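Local coordinates for protein acid phosphatase (Bacillus anthracis, PDB 2I33) that probably hydrolyses phosphate monoesters as a magnesium-dependent class C acid phosphatase of the HAD superfamily, at residues Ile62-Asp67 / Leu176-Asn181. Numbering follows the deposited sequence.
Sequences IVLDLD and LFFGDN. With MG (magnesium ion), chain C.
Leu64 and Phe178 are paired in register on two adjacent parallel strands. The Leu64 methyl CD2 rests 3.8 Å from Phe178 CB, beside the ring, and Ile62 CD1 reaches the ring at CE2. Val63 O meets that ring at its edge, in plane. It also accepts the bond from Phe178 N (2.9 Å), which lies in the carbonyl plane. The hydrogen bond from Asp65 N to Phe178 O is nearly straight, 172° at the hydrogen. On the other face, Val63 CB packs 3.8 Å from Phe177 CD1.

Beyond this tightly packed part the two segments no longer pair, and magnesium with its waters lies between them. Asp65 OD2, Asp67 O and Asp180 OD1 bind the metal, and three waters complete six ligands. Asp65 OD2 and Asp180 OD1 are only 2.6 Å apart, which the shared cation probably makes tolerable. Asp180 has CG between its backbone N and carbonyl carbon (chi1 64°), which brings OD1 to the metal. Asp65 and Asp67 fit the HAD motif DxDx(T/V), whose first aspartate is the nucleophile in HAD phosphatases. Thr69 hydrogen-bonds Asp65 OD2, Lys161 forms a salt bridge with Asp65 OD1, and Asn216 holds Asp180 OD2.

The strands are central in the parallel sheet, between strands 119-125 and 211-213. Helices 31-54 and 106-115 pack on the Leu64 face.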
loop_
_atom_site.group_PDB
_atom_site.type_symbol
_atom_site.label_atom_id
_atom_site.label_comp_id
_atom_site.label_asym_id
_atom_site.label_seq_id
_atom_site.Cartn_x
_atom_site.Cartn_y
_atom_site.Cartn_z
ATOM N N ILE A 62 16.215 7.760 13.314
ATOM C CA ILE A 62 14.995 7.474 12.579
ATOM C C ILE A 62 13.911 7.119 13.572
ATOM O O ILE A 62 14.190 6.733 14.717
ATOM C CB ILE A 62 15.161 6.332 11.561
ATOM C CG1 ILE A 62 15.424 5.005 12.274
ATOM C CG2 ILE A 62 16.256 6.708 10.546
ATOM C CD1 ILE A 62 15.414 3.840 11.328
ATOM N N VAL A 63 12.682 7.322 13.130
ATOM C CA VAL A 63 11.505 7.073 13.914
ATOM C C VAL A 63 10.623 6.118 13.150
ATOM O O VAL A 63 10.423 6.309 11.970
ATOM C CB VAL A 63 10.741 8.372 14.135
ATOM C CG1 VAL A 63 9.303 8.093 14.586
ATOM C CG2 VAL A 63 11.498 9.240 15.120
ATOM N N LEU A 64 10.128 5.112 13.842
ATOM C CA LEU A 64 9.171 4.193 13.281
ATOM C C LEU A 64 7.994 3.983 14.190
ATOM O O LEU A 64 8.120 3.869 15.405
ATOM C CB LEU A 64 9.789 2.829 13.039
ATOM C CG LEU A 64 11.116 2.812 12.292
ATOM C CD1 LEU A 64 12.298 2.759 13.259
ATOM C CD2 LEU A 64 11.152 1.640 11.354
ATOM N N ASP A 65 6.823 3.882 13.578
ATOM C CA ASP A 65 5.685 3.338 14.236
ATOM C C ASP A 65 5.946 1.835 14.439
ATOM O O ASP A 65 6.829 1.276 13.799
ATOM C CB ASP A 65 4.499 3.574 13.292
ATOM C CG ASP A 65 3.275 2.939 13.739
ATOM O OD1 ASP A 65 2.885 3.151 14.907
ATOM O OD2 ASP A 65 2.722 2.176 12.892
ATOM N N LEU A 66 5.148 1.181 15.294
ATOM C CA LEU A 66 5.311 -0.254 15.508
ATOM C C LEU A 66 4.260 -1.038 14.774
ATOM O O LEU A 66 4.580 -1.774 13.873
ATOM C CB LEU A 66 5.320 -0.642 16.977
ATOM C CG LEU A 66 6.625 -0.277 17.713
ATOM C CD1 LEU A 66 6.525 -0.578 19.152
ATOM C CD2 LEU A 66 7.801 -1.049 17.118
ATOM N N ASP A 67 3.007 -0.860 15.155
ATOM C CA ASP A 67 1.946 -1.738 14.655
ATOM C C ASP A 67 1.684 -1.418 13.190
ATOM O O ASP A 67 1.369 -0.292 12.805
ATOM C CB ASP A 67 0.687 -1.613 15.513
ATOM C CG ASP A 67 0.938 -2.029 16.954
ATOM O OD1 ASP A 67 1.541 -3.091 17.156
ATOM O OD2 ASP A 67 0.579 -1.258 17.891
ATOM N N LEU A 176 14.356 10.296 8.922
ATOM C CA LEU A 176 13.287 9.525 8.308
ATOM C C LEU A 176 12.260 9.147 9.335
ATOM O O LEU A 176 12.588 8.893 10.494
ATOM C CB LEU A 176 13.849 8.239 7.731
ATOM C CG LEU A 176 14.747 8.333 6.499
ATOM C CD1 LEU A 176 15.428 6.989 6.316
ATOM C CD2 LEU A 176 13.903 8.711 5.301
ATOM N N PHE A 177 11.005 9.107 8.874
ATOM C CA PHE A 177 9.887 8.560 9.615
ATOM C C PHE A 177 9.276 7.442 8.820
ATOM O O PHE A 177 9.120 7.571 7.617
ATOM C CB PHE A 177 8.804 9.612 9.762
ATOM C CG PHE A 177 9.238 10.788 10.528
ATOM C CD1 PHE A 177 9.008 10.867 11.891
ATOM C CD2 PHE A 177 9.917 11.817 9.905
ATOM C CE1 PHE A 177 9.427 11.947 12.604
ATOM C CE2 PHE A 177 10.346 12.916 10.630
ATOM C CZ PHE A 177 10.079 12.972 11.987
ATOM N N PHE A 178 8.914 6.380 9.516
ATOM C CA PHE A 178 8.286 5.200 8.912
ATOM C C PHE A 178 6.925 4.982 9.544
ATOM O O PHE A 178 6.816 4.955 10.768
ATOM C CB PHE A 178 9.135 3.933 9.136
ATOM C CG PHE A 178 10.470 3.982 8.424
ATOM C CD1 PHE A 178 10.652 3.307 7.247
ATOM C CD2 PHE A 178 11.504 4.741 8.928
ATOM C CE1 PHE A 178 11.856 3.365 6.597
ATOM C CE2 PHE A 178 12.712 4.815 8.286
ATOM C CZ PHE A 178 12.884 4.122 7.112
ATOM N N GLY A 179 5.898 4.760 8.730
ATOM C CA GLY A 179 4.609 4.451 9.333
ATOM C C GLY A 179 3.558 4.014 8.334
ATOM O O GLY A 179 3.770 4.088 7.144
ATOM N N ASP A 180 2.422 3.582 8.859
ATOM C CA ASP A 180 1.294 3.148 8.040
ATOM C C ASP A 180 0.106 4.078 8.164
ATOM O O ASP A 180 -0.932 3.871 7.534
ATOM C CB ASP A 180 0.820 1.762 8.456
ATOM C CG ASP A 180 0.285 1.746 9.883
ATOM O OD1 ASP A 180 1.112 1.933 10.808
ATOM O OD2 ASP A 180 -0.946 1.540 10.043
ATOM N N ASN A 181 0.252 5.082 8.997
ATOM C CA ASN A 181 -0.812 5.987 9.304
ATOM C C ASN A 181 -0.211 7.381 9.179
ATOM O O ASN A 181 0.903 7.619 9.632
ATOM C CB ASN A 181 -1.238 5.720 10.739
ATOM C CG ASN A 181 -2.425 6.553 11.179
ATOM O OD1 ASN A 181 -2.638 7.706 10.728
ATOM N ND2 ASN A 181 -3.193 5.990 12.106
HETATM MG MG MG C . 0.682 1.738 12.907
HETATM O O HOH W 1 0.319 1.757 15.075
HETATM O O HOH W 2 -1.077 1.281 12.634
HETATM O O HOH W 3 0.345 3.832 12.953
#